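Local coordinates for protein with a SET domain within carboxy region (Cryptosporidium parvum, PDB 4LDG), which is of unsettled function but probably methylates a lysine of histone H4 through the SET domain in its carboxy-terminal region, at residues 31-36 with 111-116; 105-110 with 128-133; 195-200 with 204-209. All blocks are in the same frame, centred on the assembly; numbering follows the deposited sequence.

Interaction 1 (31-36 with 111-116); sequences IPYFER and VIHLPI
Tyr-33 meets both Val-111 and His-113, and nearly all of the contact is made through its ring. The segment 31-36 is the C-terminal end of helix 15-36, and Tyr-33 is the first of its residues to reach 111-116. The ring stands off the helix towards that segment, because CG lies anti to the backbone N (chi1 167°). Val-111 comes from the opposite direction and sets one methyl on the ring face: CG2 is 3.6 Å from the ring centroid, 16° off the normal. It sits towards the hydroxyl-bearing rim, touching Tyr-33 CZ and CE2, with Val-111 CG2 to Tyr-33 CZ at 3.5 Å. This is a CH-pi contact.

The far end of the same ring is polar. Tyr-33 OH and His-113 ND1 are hydrogen-bonded at 2.8 Å, and the geometry leaves either as donor. ND1 lies in the tyrosine plane, and the phenol end likewise lies at the imidazole edge in its plane. The two rings therefore meet rim to rim, with centroids 5.8 Å apart and planes at 72°, and neither stacks on the other.

Next along the helix, Phe-34 turns its ring only part of the way towards Val-111 and adds little. Around the contact, the side chains of Tyr-33 and Val-111 both pack on Asp-106, and His-113 is backbone-bonded to Thr-104. The arrangement is that of a long helix end laid against a short two-stranded antiparallel hairpin, formed by strands 105-106 and 111-112.

Interaction 2 (105-110 with 128-133); sequences IDMNYK and YKYCIL
Ile-105 and Tyr-130 make the main apolar contact between strand 105-106 and helix 121-134. Only the terminal methyl of the isoleucine reaches the ring: Ile-105 CD1 approaches it obliquely beside CD2 and CE2, and lies 3.6 Å from Tyr-130 CD2. The same methyl also reaches the next helix residue, with Ile-105 CD1 4.1 Å from Cys-131 SG, so it contacts two consecutive helix residues. The tyrosine ring is presented to the strand by its first torsion, which swings CG away from the backbone N (chi1 -172°).

The second kind of contact involves sulfur. Met-107 SD lies 4.9 Å from the centroid of the Tyr-130 ring, 64° off the normal, a Met-aromatic contact on the hydroxyl side; SD and Tyr-130 OH are 3.1 Å apart. Since Met-107 was modelled in two conformers, this detail holds for one of them and is less certain than the Ile-105 packing. The phenol hydroxyl itself is hydrogen-bonded to Ser-87 OG, which fixes its polar end beyond the contact.

Polar bonds within 105-110 shape the loop that joins the two strands of a small hairpin, 105-106 and 111-112. Asp-106 OD2 receives Asn-108 N at 2.7 Å, nearly in line with the C-O bond, as an Asx turn, and also Tyr-109 N at 2.9 Å, from above the carboxylate plane. Two N-H groups thus grip one oxygen, and the loop that carries Met-107 is tied to the strand end. Lys-110 then takes up left-handed backbone angles as the chain turns back into strand 111-112.

Interaction 3 (195-200 with 204-209); sequences YYFKAN and YCIDAT
Phe-197 and Tyr-204 are partners in an antiparallel beta hairpin of the SET domain, formed by strands 194-199 and 202-207, with strand 170-172 on the far side of 202-207. Two hydrogen-bonded pairs, Tyr-195 with Ile-206 and Phe-197 with Tyr-204, flank the non-hydrogen-bonded pair Tyr-196 with Cys-205. The straightest of the four backbone bonds is Tyr-204 N to Phe-197 O (2.8 Å, 172° at the hydrogen).

The Phe-197 side chain can be traced outward. Its CB lies at the edge of the Tyr-195 ring, in that ring's plane. From there CG enters the narrow slot between backbone N and carbonyl carbon (chi1 63°), which brings the ring across to the neighbouring strand. CD2 passes 4.1 Å from Tyr-204 O, CE2 meets Ile-206 CD1 at 3.5 Å, CE1 is 4.0 Å from Tyr-204 CB, and the outermost atom, CZ, lies 3.6 Å from that same CB, which sits over one face of the ring, offset toward the rim, in a CH-pi contact. The Phe-197 and Tyr-204 rings run almost parallel (19°) but are slid apart and barely overlap.

The opposite sheet face carries a sulfur-aromatic contact, with Cys-205 SG 3.8 Å from the Tyr-196 ring centroid, over its middle; Tyr-196 OH is bonded to Glu-182. Towards the turn, Ala-199 O lies in the plane of the Tyr-204 ring at its edge, 3.4 Å from CE2.

Interactions 1 and 2 adjoin, their centres 12 Å apart, and meet in the small sheet of strands 105-106 and 111-112, where Asp-106 N probably hydrogen-bonds Val-111 O (3.0 Å). Along the chain the order is 31-36, 105-110, 111-116, 128-133, so the two contacts interlock; through them the hairpin contacts helix 15-36 by its second strand and helix 121-134 by its first. Interaction 3 follows later, within the SET domain, on the other side of the chain's centre; its centre is about 32 Å from that of interaction 1 and 24 Å from that of interaction 2, and it touches neither. The chain thus has one hairpin packed on helices 15-36 and 121-134, and a separate one in the presumed catalytic domain.

Interaction 1 (31-36 with 111-116)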
loop_
_atom_site.group_PDB
_atom_site.type_symbol
_atom_site.label_atom_id
_atom_site.label_comp_id
_atom_site.label_asym_id
_atom_site.label_seq_id
_atom_site.Cartn_x
_atom_site.Cartn_y
_atom_site.Cartn_z
ATOM N N ILE A 31 -15.890 -4.744 9.120
ATOM C CA ILE A 31 -17.267 -5.057 8.700
ATOM C C ILE A 31 -18.329 -4.176 9.376
ATOM O O ILE A 31 -19.171 -3.618 8.675
ATOM C CB ILE A 31 -17.596 -6.576 8.823
ATOM C CG1 ILE A 31 -16.800 -7.342 7.746
ATOM C CG2 ILE A 31 -19.096 -6.837 8.668
ATOM C CD1 ILE A 31 -17.171 -8.797 7.539
ATOM N N PRO A 32 -18.280 -4.025 10.719
ATOM C CA PRO A 32 -19.258 -3.157 11.379
ATOM C C PRO A 32 -19.280 -1.732 10.799
ATOM O O PRO A 32 -20.353 -1.133 10.665
ATOM C CB PRO A 32 -18.777 -3.128 12.838
ATOM C CG PRO A 32 -17.902 -4.325 12.990
ATOM C CD PRO A 32 -17.237 -4.467 11.659
ATOM N N TYR A 33 -18.104 -1.204 10.454
ATOM C CA TYR A 33 -18.019 0.099 9.802
ATOM C C TYR A 33 -18.581 0.056 8.375
ATOM O O TYR A 33 -19.306 0.961 7.984
ATOM C CB TYR A 33 -16.580 0.655 9.827
ATOM C CG TYR A 33 -16.374 1.836 8.899
ATOM C CD1 TYR A 33 -16.555 3.145 9.339
ATOM C CD2 TYR A 33 -16.022 1.640 7.568
ATOM C CE1 TYR A 33 -16.385 4.220 8.482
ATOM C CE2 TYR A 33 -15.855 2.705 6.705
ATOM C CZ TYR A 33 -16.032 3.992 7.161
ATOM O OH TYR A 33 -15.857 5.045 6.292
ATOM N N PHE A 34 -18.262 -0.980 7.600
ATOM C CA PHE A 34 -18.841 -1.115 6.239
ATOM C C PHE A 34 -20.370 -1.212 6.289
ATOM O O PHE A 34 -21.075 -0.581 5.498
ATOM C CB PHE A 34 -18.262 -2.323 5.474
ATOM C CG PHE A 34 -16.773 -2.227 5.192
ATOM C CD1 PHE A 34 -16.187 -1.027 4.809
ATOM C CD2 PHE A 34 -15.961 -3.349 5.306
ATOM C CE1 PHE A 34 -14.817 -0.941 4.577
ATOM C CE2 PHE A 34 -14.598 -3.270 5.071
ATOM C CZ PHE A 34 -14.020 -2.068 4.700
ATOM N N GLU A 35 -20.883 -1.990 7.232
ATOM C CA GLU A 35 -22.329 -2.192 7.328
ATOM C C GLU A 35 -23.048 -0.921 7.761
ATOM O O GLU A 35 -24.017 -0.533 7.133
ATOM C CB GLU A 35 -22.664 -3.370 8.241
ATOM C CG GLU A 35 -22.653 -4.686 7.474
ATOM C CD GLU A 35 -22.890 -5.909 8.343
ATOM O OE1 GLU A 35 -23.050 -5.761 9.581
ATOM O OE2 GLU A 35 -22.903 -7.027 7.772
ATOM N N ARG A 36 -22.543 -0.250 8.792
ATOM C CA ARG A 36 -23.087 1.056 9.180
ATOM C C ARG A 36 -23.117 2.066 8.042
ATOM O O ARG A 36 -24.033 2.872 7.977
ATOM C CB ARG A 36 -22.324 1.658 10.353
ATOM C CG ARG A 36 -22.990 1.395 11.688
ATOM C CD ARG A 36 -22.260 2.083 12.825
ATOM N NE ARG A 36 -20.894 1.573 12.963
ATOM C CZ ARG A 36 -20.285 1.307 14.118
ATOM N NH1 ARG A 36 -20.896 1.491 15.289
ATOM N NH2 ARG A 36 -19.040 0.846 14.094
ATOM N N VAL A 111 -9.787 3.297 8.608
ATOM C CA VAL A 111 -10.248 3.425 7.247
ATOM C C VAL A 111 -10.250 4.868 6.870
ATOM O O VAL A 111 -10.396 5.750 7.721
ATOM C CB VAL A 111 -11.676 2.894 7.015
ATOM C CG1 VAL A 111 -11.694 1.384 7.116
ATOM C CG2 VAL A 111 -12.664 3.503 8.001
ATOM N N ILE A 112 -10.109 5.094 5.575
ATOM C CA ILE A 112 -10.240 6.406 5.005
ATOM C C ILE A 112 -11.737 6.587 4.765
ATOM O O ILE A 112 -12.306 5.968 3.867
ATOM C CB ILE A 112 -9.437 6.566 3.719
ATOM C CG1 ILE A 112 -7.970 6.316 3.988
ATOM C CG2 ILE A 112 -9.593 7.987 3.174
ATOM C CD1 ILE A 112 -7.122 6.467 2.723
ATOM N N HIS A 113 -12.345 7.425 5.606
ATOM C CA HIS A 113 -13.787 7.598 5.671
ATOM C C HIS A 113 -14.300 8.592 4.638
ATOM O O HIS A 113 -15.381 8.390 4.101
ATOM C CB HIS A 113 -14.156 8.064 7.084
ATOM C CG HIS A 113 -15.584 8.447 7.253
ATOM N ND1 HIS A 113 -16.612 7.529 7.201
ATOM C CD2 HIS A 113 -16.159 9.644 7.506
ATOM C CE1 HIS A 113 -17.761 8.149 7.385
ATOM N NE2 HIS A 113 -17.513 9.432 7.569
ATOM N N LEU A 114 -13.547 9.675 4.379
ATOM C CA LEU A 114 -13.966 10.684 3.399
ATOM C C LEU A 114 -13.161 10.564 2.109
ATOM O O LEU A 114 -12.010 10.201 2.151
ATOM C CB LEU A 114 -13.764 12.094 3.946
ATOM C CG LEU A 114 -14.628 12.573 5.113
ATOM C CD1 LEU A 114 -14.145 13.936 5.606
ATOM C CD2 LEU A 114 -16.095 12.638 4.699
ATOM N N PRO A 115 -13.761 10.900 0.956
ATOM C CA PRO A 115 -12.971 11.023 -0.270
ATOM C C PRO A 115 -11.876 12.039 -0.069
ATOM O O PRO A 115 -12.063 12.978 0.693
ATOM C CB PRO A 115 -13.977 11.572 -1.287
ATOM C CG PRO A 115 -15.316 11.203 -0.760
ATOM C CD PRO A 115 -15.180 11.242 0.735
ATOM N N ILE A 116 -10.744 11.857 -0.743
ATOM C CA ILE A 116 -9.688 12.829 -0.720
ATOM C C ILE A 116 -9.205 13.291 -2.099
ATOM O O ILE A 116 -8.260 14.073 -2.191
ATOM C CB ILE A 116 -8.493 12.321 0.122
ATOM C CG1 ILE A 116 -7.745 11.199 -0.583
ATOM C CG2 ILE A 116 -8.962 11.882 1.510
ATOM C CD1 ILE A 116 -6.507 10.788 0.180
#

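Interaction 2 (105-110 with 128-133)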
loop_
_atom_site.group_PDB
_atom_site.type_symbol
_atom_site.label_atom_id
_atom_site.label_comp_id
_atom_site.label_asym_id
_atom_site.label_seq_id
_atom_site.Cartn_x
_atom_site.Cartn_y
_atom_site.Cartn_z
ATOM N N ILE A 105 -10.117 10.317 8.452
ATOM C CA ILE A 105 -9.791 8.943 8.808
ATOM C C ILE A 105 -10.493 8.539 10.093
ATOM O O ILE A 105 -10.447 9.289 11.082
ATOM C CB ILE A 105 -8.279 8.805 9.021
ATOM C CG1 ILE A 105 -7.590 8.947 7.665
ATOM C CG2 ILE A 105 -7.949 7.455 9.673
ATOM C CD1 ILE A 105 -6.194 9.448 7.750
ATOM N N ASP A 106 -11.165 7.386 10.071
ATOM C CA ASP A 106 -11.810 6.840 11.269
ATOM C C ASP A 106 -10.741 6.079 11.999
ATOM O O ASP A 106 -10.284 5.050 11.507
ATOM C CB ASP A 106 -12.933 5.888 10.880
ATOM C CG ASP A 106 -13.673 5.311 12.094
ATOM O OD1 ASP A 106 -14.928 5.448 12.127
ATOM O OD2 ASP A 106 -12.999 4.723 12.995
ATOM N N MET A 107 -10.367 6.587 13.169
ATOM C CA MET A 107 -9.288 6.019 13.970
ATOM C C MET A 107 -9.677 4.731 14.702
ATOM O O MET A 107 -8.808 4.006 15.185
ATOM C CB MET A 107 -8.780 7.066 14.968
ATOM C CG MET A 107 -7.422 7.686 14.612
ATOM S SD MET A 107 -7.396 8.839 13.225
ATOM C CE MET A 107 -7.395 10.400 14.072
ATOM N N ASN A 108 -10.968 4.429 14.771
ATOM C CA ASN A 108 -11.423 3.218 15.435
ATOM C C ASN A 108 -11.242 2.031 14.487
ATOM O O ASN A 108 -10.729 0.982 14.882
ATOM C CB ASN A 108 -12.870 3.349 15.945
ATOM C CG ASN A 108 -13.056 4.557 16.859
ATOM O OD1 ASN A 108 -12.319 4.733 17.836
ATOM N ND2 ASN A 108 -14.016 5.417 16.525
ATOM N N TYR A 109 -11.600 2.213 13.222
ATOM C CA TYR A 109 -11.513 1.125 12.249
ATOM C C TYR A 109 -10.314 1.186 11.289
ATOM O O TYR A 109 -10.077 0.240 10.551
ATOM C CB TYR A 109 -12.836 1.035 11.482
ATOM C CG TYR A 109 -13.993 0.635 12.385
ATOM C CD1 TYR A 109 -14.244 -0.695 12.649
ATOM C CD2 TYR A 109 -14.812 1.586 12.987
ATOM C CE1 TYR A 109 -15.270 -1.083 13.488
ATOM C CE2 TYR A 109 -15.847 1.211 13.825
ATOM C CZ TYR A 109 -16.064 -0.130 14.073
ATOM O OH TYR A 109 -17.082 -0.540 14.890
ATOM N N LYS A 110 -9.563 2.286 11.312
ATOM C CA LYS A 110 -8.401 2.525 10.441
ATOM C C LYS A 110 -8.794 2.483 8.956
ATOM O O LYS A 110 -8.247 1.710 8.162
ATOM C CB LYS A 110 -7.268 1.536 10.754
ATOM C CG LYS A 110 -6.905 1.425 12.239
ATOM C CD LYS A 110 -5.669 2.229 12.636
ATOM C CE LYS A 110 -4.819 1.496 13.682
ATOM N NZ LYS A 110 -4.171 0.264 13.118
ATOM N N TYR A 128 -1.572 11.101 3.373
ATOM C CA TYR A 128 -0.677 10.006 3.027
ATOM C C TYR A 128 0.370 9.746 4.103
ATOM O O TYR A 128 0.574 8.614 4.549
ATOM C CB TYR A 128 0.009 10.326 1.680
ATOM C CG TYR A 128 -0.939 10.329 0.483
ATOM C CD1 TYR A 128 -2.081 9.552 0.458
ATOM C CD2 TYR A 128 -0.665 11.098 -0.628
ATOM C CE1 TYR A 128 -2.905 9.539 -0.629
ATOM C CE2 TYR A 128 -1.507 11.110 -1.724
ATOM C CZ TYR A 128 -2.618 10.305 -1.728
ATOM O OH TYR A 128 -3.478 10.314 -2.833
ATOM N N LYS A 129 1.015 10.815 4.527
ATOM C CA LYS A 129 1.970 10.762 5.619
ATOM C C LYS A 129 1.337 10.135 6.854
ATOM O O LYS A 129 1.921 9.244 7.479
ATOM C CB LYS A 129 2.482 12.168 5.927
ATOM C CG LYS A 129 3.526 12.218 7.027
ATOM C CD LYS A 129 4.315 13.524 7.036
ATOM C CE LYS A 129 5.144 13.579 8.299
ATOM N NZ LYS A 129 6.219 14.628 8.310
ATOM N N TYR A 130 0.129 10.566 7.195
ATOM C CA TYR A 130 -0.545 9.978 8.342
ATOM C C TYR A 130 -0.799 8.482 8.152
ATOM O O TYR A 130 -0.609 7.709 9.077
ATOM C CB TYR A 130 -1.856 10.713 8.644
ATOM C CG TYR A 130 -2.513 10.283 9.942
ATOM C CD1 TYR A 130 -2.221 10.934 11.154
ATOM C CD2 TYR A 130 -3.419 9.244 9.963
ATOM C CE1 TYR A 130 -2.825 10.565 12.331
ATOM C CE2 TYR A 130 -4.022 8.843 11.142
ATOM C CZ TYR A 130 -3.715 9.503 12.326
ATOM O OH TYR A 130 -4.318 9.094 13.493
ATOM N N CYS A 131 -1.280 8.071 6.982
ATOM C CA CYS A 131 -1.545 6.624 6.734
ATOM C C CYS A 131 -0.250 5.793 6.762
ATOM O O CYS A 131 -0.203 4.692 7.314
ATOM C CB CYS A 131 -2.232 6.417 5.403
ATOM S SG CYS A 131 -3.841 7.206 5.227
ATOM N N ILE A 132 0.812 6.338 6.191
ATOM C CA ILE A 132 2.077 5.622 6.180
ATOM C C ILE A 132 2.540 5.326 7.603
ATOM O O ILE A 132 2.906 4.200 7.921
ATOM C CB ILE A 132 3.171 6.396 5.432
ATOM C CG1 ILE A 132 2.873 6.363 3.945
ATOM C CG2 ILE A 132 4.529 5.728 5.666
ATOM C CD1 ILE A 132 3.746 7.273 3.121
ATOM N N LEU A 133 2.512 6.346 8.460
ATOM C CA LEU A 133 3.115 6.237 9.793
ATOM C C LEU A 133 2.218 5.561 10.824
ATOM O O LEU A 133 2.728 4.986 11.770
ATOM C CB LEU A 133 3.549 7.614 10.288
ATOM C CG LEU A 133 4.764 8.191 9.558
ATOM C CD1 LEU A 133 4.950 9.643 9.878
ATOM C CD2 LEU A 133 6.027 7.418 9.900
#

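Interaction 3 (195-200 with 204-209)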
loop_
_atom_site.group_PDB
_atom_site.type_symbol
_atom_site.label_atom_id
_atom_site.label_comp_id
_atom_site.label_asym_id
_atom_site.label_seq_id
_atom_site.Cartn_x
_atom_site.Cartn_y
_atom_site.Cartn_z
ATOM N N TYR A 195 12.227 -3.375 -6.260
ATOM C CA TYR A 195 11.705 -2.196 -6.906
ATOM C C TYR A 195 12.755 -1.082 -6.869
ATOM O O TYR A 195 12.967 -0.429 -5.826
ATOM C CB TYR A 195 10.410 -1.767 -6.225
ATOM C CG TYR A 195 9.650 -0.770 -7.018
ATOM C CD1 TYR A 195 8.520 -1.140 -7.703
ATOM C CD2 TYR A 195 10.084 0.534 -7.140
ATOM C CE1 TYR A 195 7.828 -0.225 -8.468
ATOM C CE2 TYR A 195 9.395 1.452 -7.897
ATOM C CZ TYR A 195 8.279 1.070 -8.575
ATOM O OH TYR A 195 7.566 1.967 -9.343
ATOM N N TYR A 196 13.391 -0.876 -8.016
ATOM C CA TYR A 196 14.301 0.267 -8.249
ATOM C C TYR A 196 13.486 1.504 -8.604
ATOM O O TYR A 196 12.604 1.419 -9.455
ATOM C CB TYR A 196 15.282 0.003 -9.411
ATOM C CG TYR A 196 16.297 -1.116 -9.154
ATOM C CD1 TYR A 196 17.468 -0.882 -8.421
ATOM C CD2 TYR A 196 16.083 -2.403 -9.618
ATOM C CE1 TYR A 196 18.384 -1.894 -8.165
ATOM C CE2 TYR A 196 17.015 -3.416 -9.380
ATOM C CZ TYR A 196 18.164 -3.153 -8.651
ATOM O OH TYR A 196 19.094 -4.156 -8.408
ATOM N N PHE A 197 13.834 2.633 -7.979
ATOM C CA PHE A 197 13.244 3.947 -8.233
ATOM C C PHE A 197 14.214 5.077 -7.876
ATOM O O PHE A 197 15.228 4.878 -7.180
ATOM C CB PHE A 197 11.928 4.162 -7.443
ATOM C CG PHE A 197 12.088 4.135 -5.940
ATOM C CD1 PHE A 197 12.059 5.311 -5.196
ATOM C CD2 PHE A 197 12.242 2.935 -5.267
ATOM C CE1 PHE A 197 12.186 5.285 -3.822
ATOM C CE2 PHE A 197 12.402 2.895 -3.895
ATOM C CZ PHE A 197 12.364 4.078 -3.167
ATOM N N LYS A 198 13.896 6.262 -8.377
ATOM C CA LYS A 198 14.622 7.482 -8.056
ATOM C C LYS A 198 13.703 8.409 -7.253
ATOM O O LYS A 198 12.556 8.647 -7.647
ATOM C CB LYS A 198 15.063 8.168 -9.347
ATOM C CG LYS A 198 16.055 9.313 -9.146
ATOM C CD LYS A 198 16.366 10.022 -10.472
ATOM C CE LYS A 198 17.832 10.447 -10.588
ATOM N NZ LYS A 198 18.748 9.304 -10.916
ATOM N N ALA A 199 14.197 8.909 -6.122
ATOM C CA ALA A 199 13.499 9.956 -5.349
ATOM C C ALA A 199 14.509 10.904 -4.701
ATOM O O ALA A 199 15.556 10.457 -4.230
ATOM C CB ALA A 199 12.625 9.332 -4.264
ATOM N N ASN A 200 14.177 12.197 -4.636
ATOM C CA ASN A 200 15.035 13.179 -3.961
ATOM C C ASN A 200 16.423 13.186 -4.608
ATOM O O ASN A 200 17.429 13.301 -3.918
ATOM C CB ASN A 200 15.148 12.855 -2.453
ATOM C CG ASN A 200 15.208 14.108 -1.569
ATOM O OD1 ASN A 200 14.360 14.996 -1.677
ATOM N ND2 ASN A 200 16.187 14.161 -0.669
ATOM N N TYR A 204 17.314 4.377 -5.374
ATOM C CA TYR A 204 17.049 3.443 -4.296
ATOM C C TYR A 204 16.552 2.123 -4.868
ATOM O O TYR A 204 16.188 2.021 -6.049
ATOM C CB TYR A 204 15.991 3.996 -3.339
ATOM C CG TYR A 204 16.344 5.276 -2.559
ATOM C CD1 TYR A 204 16.908 5.213 -1.298
ATOM C CD2 TYR A 204 16.046 6.527 -3.067
ATOM C CE1 TYR A 204 17.199 6.367 -0.565
ATOM C CE2 TYR A 204 16.325 7.684 -2.352
ATOM C CZ TYR A 204 16.902 7.606 -1.100
ATOM O OH TYR A 204 17.177 8.768 -0.392
ATOM N N CYS A 205 16.560 1.108 -4.024
ATOM C CA CYS A 205 15.904 -0.122 -4.343
ATOM C C CYS A 205 15.202 -0.640 -3.093
ATOM O O CYS A 205 15.790 -0.646 -2.021
ATOM C CB CYS A 205 16.905 -1.152 -4.851
ATOM S SG CYS A 205 16.090 -2.697 -5.334
ATOM N N ILE A 206 13.943 -1.057 -3.229
ATOM C CA ILE A 206 13.281 -1.755 -2.154
ATOM C C ILE A 206 13.223 -3.223 -2.496
ATOM O O ILE A 206 12.585 -3.617 -3.486
ATOM C CB ILE A 206 11.884 -1.211 -1.863
ATOM C CG1 ILE A 206 11.991 0.177 -1.214
ATOM C CG2 ILE A 206 11.161 -2.118 -0.878
ATOM C CD1 ILE A 206 10.756 1.041 -1.383
ATOM N N ASP A 207 13.908 -4.025 -1.678
ATOM C CA ASP A 207 13.914 -5.470 -1.823
ATOM C C ASP A 207 12.863 -6.092 -0.912
ATOM O O ASP A 207 13.084 -6.198 0.277
ATOM C CB ASP A 207 15.294 -6.064 -1.483
ATOM C CG ASP A 207 15.346 -7.556 -1.730
ATOM O OD1 ASP A 207 14.348 -8.066 -2.269
ATOM O OD2 ASP A 207 16.355 -8.228 -1.372
ATOM N N ALA A 208 11.747 -6.541 -1.493
ATOM C CA ALA A 208 10.692 -7.253 -0.747
ATOM C C ALA A 208 10.694 -8.785 -0.994
ATOM O O ALA A 208 9.679 -9.460 -0.786
ATOM C CB ALA A 208 9.331 -6.655 -1.107
ATOM N N THR A 209 11.839 -9.333 -1.402
ATOM C CA THR A 209 11.941 -10.766 -1.746
ATOM C C THR A 209 11.699 -11.680 -0.555
ATOM O O THR A 209 10.908 -12.605 -0.670
ATOM C CB THR A 209 13.294 -11.103 -2.390
ATOM O OG1 THR A 209 13.470 -10.297 -3.554
ATOM C CG2 THR A 209 13.375 -12.572 -2.772
#